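Local coordinates for tyrosine--tRNA ligase, mitochondrial (Emericella nidulans, PDB 5IHX), which probably joins L-tyrosine to mitochondrial tRNA(Tyr) at the expense of ATP, as a class I aminoacyl-tRNA synthetase, at residues K19-Q24 against E63-I68; E152-K157 against T332-P337; A145-Y150 against V364-G369. All blocks are in the same frame, centred on the assembly; numbering follows the deposited sequence.

Contact 1 closes first along the chain; contact 2 follows, nested inside the loop that contact 3 closes. Contact 1 lays helix 16-30 against the connection from helix 54-63 to strand 68-72, a parallel strand in the mixed sheet of the class I nucleotide-binding fold. Contacts 2 and 3, centres about 12 Å apart, bind the C-terminal part of helix 126-153 to the helices after the sheet. They touch through Tyr150 OH, which packs on Thr332 and probably bonds to Phe333 N, and through a Lys153-Glu365 pair modelled doubtfully close. Contact 1 stands apart, its centre about 21 Å from contact 2 and about 26 Å from contact 3. The N-terminal helix and the late helices are attached separately.

Contact 1: K19-Q24 against E63-I68; sequences KKEWAQ and EKRVGI
The backbones come closest at Trp22 and Arg65, 6.8 Å between their CA atoms, where helix 16-30 passes the irregular turn that follows helix 54-63. Trp22 spreads its indole along this turn. Arg65 covers one indole face: its CB stands 4.1 Å from the centroid of the five-membered ring of Trp22 and only 14° off the normal, a CH-pi contact. Farther along the same side chain, Arg65 CZ lies 3.6 Å from Trp22 CE3, which sits over the centre of the guanidinium, although the two planes are 53° apart and therefore not stacked. The carbonyl O of Glu63 meets the indole near its plane. Arg65 is the centre of an inverse gamma turn leading into strand 68-72, a parallel strand of the class I nucleotide-binding fold, so the N-terminal helix packs against the entrance to this strand. The bend at chi3 (-63°) turns the guanidinium back toward the helix, where Arg65 NH2 forms a salt bridge of 3.1 Å with Glu21 OE1. That oxygen lies nearly in the guanidinium plane and uses its anti lone pair. NH2 also bonds to Gly18 O, while NH1 reaches Gly97 O, which further fixes the rotation of the group.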
# COMPACT_ATOMS: atom_id res chain seq x y z
N LYS A 19 -0.12 -40.14 -0.94
CA LYS A 19 -0.64 -39.92 -2.29
C LYS A 19 -1.38 -41.15 -2.81
O LYS A 19 -2.39 -41.03 -3.50
CB LYS A 19 0.50 -39.56 -3.24
N LYS A 20 -0.88 -42.34 -2.47
CA LYS A 20 -1.52 -43.58 -2.87
C LYS A 20 -2.86 -43.75 -2.16
O LYS A 20 -3.86 -44.13 -2.78
CB LYS A 20 -0.62 -44.78 -2.57
CG LYS A 20 0.63 -44.85 -3.44
N GLU A 21 -2.87 -43.46 -0.86
CA GLU A 21 -4.09 -43.57 -0.06
C GLU A 21 -5.19 -42.65 -0.58
O GLU A 21 -6.35 -43.05 -0.67
CB GLU A 21 -3.78 -43.23 1.40
CG GLU A 21 -4.97 -43.39 2.34
CD GLU A 21 -4.70 -42.81 3.73
OE1 GLU A 21 -4.26 -41.64 3.82
OE2 GLU A 21 -4.93 -43.53 4.72
N TRP A 22 -4.82 -41.42 -0.92
CA TRP A 22 -5.80 -40.45 -1.40
C TRP A 22 -6.34 -40.85 -2.77
O TRP A 22 -7.51 -40.59 -3.08
CB TRP A 22 -5.18 -39.05 -1.46
CG TRP A 22 -6.19 -37.95 -1.37
CD1 TRP A 22 -6.69 -37.19 -2.39
CD2 TRP A 22 -6.83 -37.47 -0.18
NE1 TRP A 22 -7.60 -36.28 -1.92
CE2 TRP A 22 -7.71 -36.43 -0.56
CE3 TRP A 22 -6.76 -37.83 1.17
CZ2 TRP A 22 -8.49 -35.75 0.36
CZ3 TRP A 22 -7.54 -37.15 2.08
CH2 TRP A 22 -8.40 -36.12 1.68
N ALA A 23 -5.50 -41.48 -3.57
CA ALA A 23 -5.90 -41.96 -4.89
C ALA A 23 -6.91 -43.09 -4.73
O ALA A 23 -7.88 -43.17 -5.48
CB ALA A 23 -4.69 -42.42 -5.69
N GLN A 24 -6.66 -43.97 -3.77
CA GLN A 24 -7.58 -45.06 -3.47
C GLN A 24 -8.93 -44.49 -3.04
O GLN A 24 -9.97 -44.92 -3.53
CB GLN A 24 -7.00 -45.97 -2.38
CG GLN A 24 -7.93 -47.09 -1.93
CD GLN A 24 -8.34 -48.01 -3.07
OE1 GLN A 24 -7.68 -48.07 -4.11
NE2 GLN A 24 -9.43 -48.74 -2.87
N GLU A 63 -9.61 -35.47 -5.79
CA GLU A 63 -8.36 -35.82 -6.46
C GLU A 63 -7.10 -35.45 -5.67
O GLU A 63 -6.08 -36.12 -5.80
CB GLU A 63 -8.30 -35.14 -7.83
CG GLU A 63 -9.44 -35.52 -8.76
CD GLU A 63 -9.47 -37.00 -9.07
OE1 GLU A 63 -8.43 -37.67 -8.92
OE2 GLU A 63 -10.55 -37.51 -9.46
N LYS A 64 -7.18 -34.41 -4.84
CA LYS A 64 -5.99 -33.87 -4.19
C LYS A 64 -6.17 -33.66 -2.69
O LYS A 64 -7.21 -33.20 -2.22
CB LYS A 64 -5.60 -32.54 -4.83
CG LYS A 64 -5.28 -32.62 -6.32
CD LYS A 64 -5.09 -31.22 -6.91
CE LYS A 64 -3.87 -30.52 -6.34
NZ LYS A 64 -3.65 -29.19 -6.96
N ARG A 65 -5.12 -34.00 -1.94
CA ARG A 65 -5.05 -33.71 -0.52
C ARG A 65 -4.61 -32.25 -0.34
O ARG A 65 -3.51 -31.98 0.15
CB ARG A 65 -4.07 -34.67 0.17
CG ARG A 65 -4.04 -34.60 1.69
CD ARG A 65 -2.85 -35.37 2.25
NE ARG A 65 -2.91 -36.80 1.94
CZ ARG A 65 -3.50 -37.72 2.70
NH1 ARG A 65 -4.09 -37.38 3.84
NH2 ARG A 65 -3.49 -38.99 2.33
N VAL A 66 -5.47 -31.33 -0.75
CA VAL A 66 -5.12 -29.91 -0.79
C VAL A 66 -5.15 -29.25 0.58
O VAL A 66 -5.87 -29.68 1.48
CB VAL A 66 -6.07 -29.11 -1.71
CG1 VAL A 66 -5.97 -29.62 -3.13
CG2 VAL A 66 -7.51 -29.17 -1.21
N GLY A 67 -4.37 -28.19 0.72
CA GLY A 67 -4.38 -27.39 1.93
C GLY A 67 -5.56 -26.44 1.94
O GLY A 67 -6.04 -26.01 0.89
N ILE A 68 -6.05 -26.14 3.14
CA ILE A 68 -7.17 -25.22 3.31
C ILE A 68 -6.90 -24.34 4.52
O ILE A 68 -6.28 -24.79 5.48
CB ILE A 68 -8.50 -25.98 3.50
CG1 ILE A 68 -9.65 -24.99 3.73
CG2 ILE A 68 -8.40 -26.97 4.65
CD1 ILE A 68 -11.03 -25.62 3.64

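Contact 2: E152-K157 against T332-P337; sequences EKHGYK and TFLPIP
His154, its CG anti to the carbonyl carbon (chi1 -73°), lays one face of its imidazole over the backbone and CB of Phe333. Phe333 CB is 4.0 Å from the His154 ring centroid and 28° off its normal, a CH-pi contact; His154 CD2 is the nearest ring atom, 3.7 Å from Phe333 CB. The carbonyl O of Phe333 and the backbone N of Leu334 lie over the same face, toward the rim, and CG of Lys153 covers the opposite one. Farther out, His154 CE1 meets Leu334 CD2 at 3.9 Å, while NE2 is hydrogen-bonded to Glu362 of helix 354-368, which would limit rotation of the ring. Tyr156 approaches Phe333 obliquely, with centroids 6.0 Å apart and planes at 67°. A water 2.8 Å from Tyr156 OH donates to Phe333 O at 2.6 Å. On the other segment, Leu334 N bonds to Thr332 OG1 at 3.0 Å, closing an ST turn just ahead of helix 336-348, whose N-cap is Pro335. Helix 126-153 ends in a Schellman motif with Gly155, at positive phi, as its C-prime residue. The contact therefore joins a Schellman-terminated helix to an ST turn between two later helices.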
# COMPACT_ATOMS: atom_id res chain seq x y z
N GLU A 152 -10.02 -37.60 18.62
CA GLU A 152 -9.67 -38.89 19.22
C GLU A 152 -10.89 -39.54 19.86
O GLU A 152 -11.11 -40.74 19.71
CB GLU A 152 -8.55 -38.72 20.25
CG GLU A 152 -8.17 -40.00 21.00
CD GLU A 152 -7.43 -41.00 20.13
OE1 GLU A 152 -6.95 -40.61 19.04
OE2 GLU A 152 -7.33 -42.17 20.54
N LYS A 153 -11.68 -38.75 20.59
CA LYS A 153 -12.87 -39.26 21.26
C LYS A 153 -13.81 -39.94 20.27
O LYS A 153 -14.44 -40.94 20.59
CB LYS A 153 -13.62 -38.14 21.99
CG LYS A 153 -15.09 -38.45 22.25
CD LYS A 153 -15.79 -37.38 23.06
CE LYS A 153 -17.27 -37.71 23.22
NZ LYS A 153 -18.01 -36.72 24.05
N HIS A 154 -13.89 -39.40 19.06
CA HIS A 154 -14.85 -39.87 18.07
C HIS A 154 -14.23 -40.80 17.03
O HIS A 154 -14.79 -41.01 15.95
CB HIS A 154 -15.51 -38.67 17.39
CG HIS A 154 -16.49 -37.96 18.27
ND1 HIS A 154 -17.76 -38.45 18.52
CD2 HIS A 154 -16.39 -36.81 18.98
CE1 HIS A 154 -18.39 -37.63 19.33
NE2 HIS A 154 -17.59 -36.62 19.62
N GLY A 155 -13.07 -41.37 17.36
CA GLY A 155 -12.49 -42.44 16.56
C GLY A 155 -11.50 -42.01 15.49
O GLY A 155 -11.02 -42.85 14.73
N TYR A 156 -11.19 -40.72 15.44
CA TYR A 156 -10.21 -40.23 14.47
C TYR A 156 -8.83 -40.23 15.12
O TYR A 156 -8.51 -39.37 15.94
CB TYR A 156 -10.58 -38.82 13.99
CG TYR A 156 -11.96 -38.76 13.37
CD1 TYR A 156 -12.16 -39.02 12.02
CD2 TYR A 156 -13.07 -38.46 14.15
CE1 TYR A 156 -13.42 -38.98 11.46
CE2 TYR A 156 -14.33 -38.41 13.60
CZ TYR A 156 -14.51 -38.67 12.26
OH TYR A 156 -15.77 -38.63 11.71
N LYS A 157 -8.01 -41.20 14.73
CA LYS A 157 -6.68 -41.38 15.31
C LYS A 157 -5.64 -40.66 14.46
O LYS A 157 -5.56 -40.89 13.25
CB LYS A 157 -6.34 -42.86 15.43
N THR A 332 -20.57 -30.31 16.16
CA THR A 332 -20.04 -31.52 16.79
C THR A 332 -19.52 -32.51 15.76
O THR A 332 -19.78 -32.38 14.57
CB THR A 332 -21.11 -32.23 17.66
OG1 THR A 332 -21.88 -33.12 16.84
CG2 THR A 332 -22.04 -31.22 18.33
N PHE A 333 -18.77 -33.50 16.26
CA PHE A 333 -18.27 -34.61 15.44
C PHE A 333 -19.17 -35.84 15.57
O PHE A 333 -18.80 -36.93 15.14
CB PHE A 333 -16.83 -34.96 15.84
CG PHE A 333 -15.77 -34.08 15.23
CD1 PHE A 333 -14.43 -34.35 15.44
CD2 PHE A 333 -16.10 -32.97 14.46
CE1 PHE A 333 -13.44 -33.55 14.90
CE2 PHE A 333 -15.12 -32.16 13.91
CZ PHE A 333 -13.78 -32.46 14.13
N LEU A 334 -20.34 -35.66 16.18
CA LEU A 334 -21.29 -36.75 16.35
C LEU A 334 -21.67 -37.34 15.00
O LEU A 334 -22.03 -36.60 14.08
CB LEU A 334 -22.55 -36.27 17.08
CG LEU A 334 -22.45 -36.00 18.58
CD1 LEU A 334 -23.67 -35.25 19.06
CD2 LEU A 334 -22.29 -37.30 19.36
N PRO A 335 -21.58 -38.68 14.85
CA PRO A 335 -22.01 -39.32 13.60
C PRO A 335 -23.47 -39.02 13.27
O PRO A 335 -24.28 -38.83 14.18
CB PRO A 335 -21.82 -40.81 13.87
CG PRO A 335 -20.81 -40.88 14.95
CD PRO A 335 -21.04 -39.67 15.80
N ILE A 336 -23.80 -38.96 11.98
CA ILE A 336 -25.16 -38.67 11.54
C ILE A 336 -26.17 -39.68 12.10
O ILE A 336 -27.24 -39.29 12.55
CB ILE A 336 -25.26 -38.63 10.00
CG1 ILE A 336 -24.41 -37.49 9.43
CG2 ILE A 336 -26.72 -38.52 9.55
CD1 ILE A 336 -24.88 -36.09 9.81
N PRO A 337 -25.83 -40.99 12.07
CA PRO A 337 -26.75 -41.97 12.67
C PRO A 337 -27.06 -41.67 14.14
O PRO A 337 -28.21 -41.81 14.56
CB PRO A 337 -25.98 -43.29 12.54
CG PRO A 337 -25.10 -43.09 11.37
CD PRO A 337 -24.70 -41.64 11.41
O HOH W 1 -17.84 -38.77 13.61

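Contact 3: A145-Y150 against V364-G369; sequences ASIERY and VELIHG
Tyr150 and Leu366 meet at about a right angle, the leucine standing over one face of the phenol ring. Leu366 CB is 4.0 Å from the Tyr150 ring centroid and 12° off the normal, a nearly vertical CH-pi contact, while Leu366 CD1 reaches back to Tyr150 CB at 3.6 Å and also meets Ile147. The hydroxyl end of Tyr150 is held beyond the contact by Glu362 and the backbone N of Phe333. Arg149 is oriented differently: its chain bends at chi3 (59°) and offers the edge of the guanidinium to the last turn of helix 354-368. Arg149 NH1 bonds to Glu365 O at 2.9 Å and Arg149 NH2 to Leu366 O at 3.0 Å; both bonds are bent, their donors above the carbonyl planes instead of on a lone pair, and a third, from NH2 to Glu365 O, is weak. Glu365 O also accepts from Gly369 N, which comes from the face opposite NH1. The CA of Gly369 covers one guanidinium face and Ser146 O the other, so the group is sandwiched. One water joins Arg149 NH1 to Glu365 OE2, whose partner oxygen OE1 faces Lys153; another joins Ile367 O to Ser146 OG, which also bonds to Lys142 O. The axes, 8.6 Å apart and at 137°, make an obliquely crossed helix pair, nearer antiparallel than parallel, with an apolar Tyr150-Leu366-Ile147 patch and an arginine donating to backbone carbonyls in its partner's last turn.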
# COMPACT_ATOMS: atom_id res chain seq x y z
N ALA A 145 -5.03 -28.15 19.69
CA ALA A 145 -4.82 -29.34 20.49
C ALA A 145 -6.15 -29.97 20.89
O ALA A 145 -6.29 -31.20 20.91
CB ALA A 145 -4.00 -29.01 21.73
N SER A 146 -7.13 -29.13 21.20
CA SER A 146 -8.46 -29.61 21.56
C SER A 146 -9.12 -30.37 20.41
O SER A 146 -9.81 -31.37 20.62
CB SER A 146 -9.35 -28.46 21.99
OG SER A 146 -8.89 -27.85 23.18
N ILE A 147 -8.93 -29.88 19.19
CA ILE A 147 -9.48 -30.53 18.01
C ILE A 147 -8.94 -31.95 17.88
O ILE A 147 -9.69 -32.88 17.56
CB ILE A 147 -9.17 -29.71 16.74
CG1 ILE A 147 -10.09 -28.49 16.67
CG2 ILE A 147 -9.34 -30.57 15.47
CD1 ILE A 147 -9.69 -27.46 15.62
N GLU A 148 -7.65 -32.11 18.13
CA GLU A 148 -7.03 -33.43 18.06
C GLU A 148 -7.60 -34.34 19.14
O GLU A 148 -7.95 -35.49 18.87
CB GLU A 148 -5.51 -33.31 18.20
CG GLU A 148 -4.78 -34.65 18.17
CD GLU A 148 -3.27 -34.50 18.19
OE1 GLU A 148 -2.77 -33.41 17.84
OE2 GLU A 148 -2.58 -35.48 18.55
N ARG A 149 -7.70 -33.82 20.36
CA ARG A 149 -8.26 -34.58 21.47
C ARG A 149 -9.72 -34.95 21.19
O ARG A 149 -10.13 -36.09 21.40
CB ARG A 149 -8.17 -33.77 22.77
CG ARG A 149 -9.09 -34.26 23.89
CD ARG A 149 -8.95 -33.43 25.16
NE ARG A 149 -9.25 -32.02 24.93
CZ ARG A 149 -10.48 -31.54 24.72
NH1 ARG A 149 -11.52 -32.35 24.70
NH2 ARG A 149 -10.65 -30.24 24.52
N TYR A 150 -10.51 -33.98 20.74
CA TYR A 150 -11.92 -34.20 20.46
C TYR A 150 -12.10 -35.19 19.30
O TYR A 150 -13.02 -36.01 19.32
CB TYR A 150 -12.60 -32.87 20.14
CG TYR A 150 -14.09 -32.96 19.93
CD1 TYR A 150 -14.94 -33.26 20.99
CD2 TYR A 150 -14.66 -32.71 18.69
CE1 TYR A 150 -16.31 -33.33 20.81
CE2 TYR A 150 -16.03 -32.77 18.50
CZ TYR A 150 -16.85 -33.08 19.57
OH TYR A 150 -18.21 -33.15 19.38
N VAL A 364 -18.92 -28.05 24.67
CA VAL A 364 -18.18 -27.70 25.87
C VAL A 364 -16.97 -28.62 26.01
O VAL A 364 -15.89 -28.18 26.39
CB VAL A 364 -19.05 -27.75 27.14
CG1 VAL A 364 -18.19 -27.72 28.41
CG2 VAL A 364 -20.03 -26.60 27.15
N GLU A 365 -17.15 -29.90 25.70
CA GLU A 365 -16.03 -30.84 25.76
C GLU A 365 -14.95 -30.45 24.76
O GLU A 365 -13.76 -30.48 25.08
CB GLU A 365 -16.49 -32.27 25.50
CG GLU A 365 -15.32 -33.27 25.52
CD GLU A 365 -15.77 -34.72 25.46
OE1 GLU A 365 -16.98 -34.97 25.32
OE2 GLU A 365 -14.89 -35.60 25.57
N LEU A 366 -15.37 -30.10 23.54
CA LEU A 366 -14.43 -29.67 22.51
C LEU A 366 -13.61 -28.48 22.98
O LEU A 366 -12.39 -28.49 22.90
CB LEU A 366 -15.16 -29.31 21.21
CG LEU A 366 -14.35 -28.56 20.15
CD1 LEU A 366 -13.12 -29.36 19.70
CD2 LEU A 366 -15.22 -28.21 18.95
N ILE A 367 -14.27 -27.46 23.50
CA ILE A 367 -13.59 -26.22 23.85
C ILE A 367 -12.86 -26.31 25.19
O ILE A 367 -11.72 -25.86 25.31
CB ILE A 367 -14.59 -25.03 23.91
CG1 ILE A 367 -15.32 -24.86 22.57
CG2 ILE A 367 -13.87 -23.74 24.30
CD1 ILE A 367 -14.41 -24.53 21.40
N HIS A 368 -13.52 -26.90 26.20
CA HIS A 368 -13.02 -26.82 27.57
C HIS A 368 -12.66 -28.17 28.21
O HIS A 368 -12.19 -28.21 29.34
CB HIS A 368 -14.06 -26.12 28.44
CG HIS A 368 -14.28 -24.69 28.07
ND1 HIS A 368 -13.29 -23.74 28.15
CD2 HIS A 368 -15.38 -24.04 27.60
CE1 HIS A 368 -13.76 -22.57 27.75
NE2 HIS A 368 -15.03 -22.73 27.42
N GLY A 369 -12.88 -29.27 27.48
CA GLY A 369 -12.49 -30.58 27.96
C GLY A 369 -13.61 -31.36 28.63
O GLY A 369 -14.65 -30.81 28.99
O HOH W 2 -9.74 -25.50 23.47
O HOH W 3 -12.02 -34.95 25.36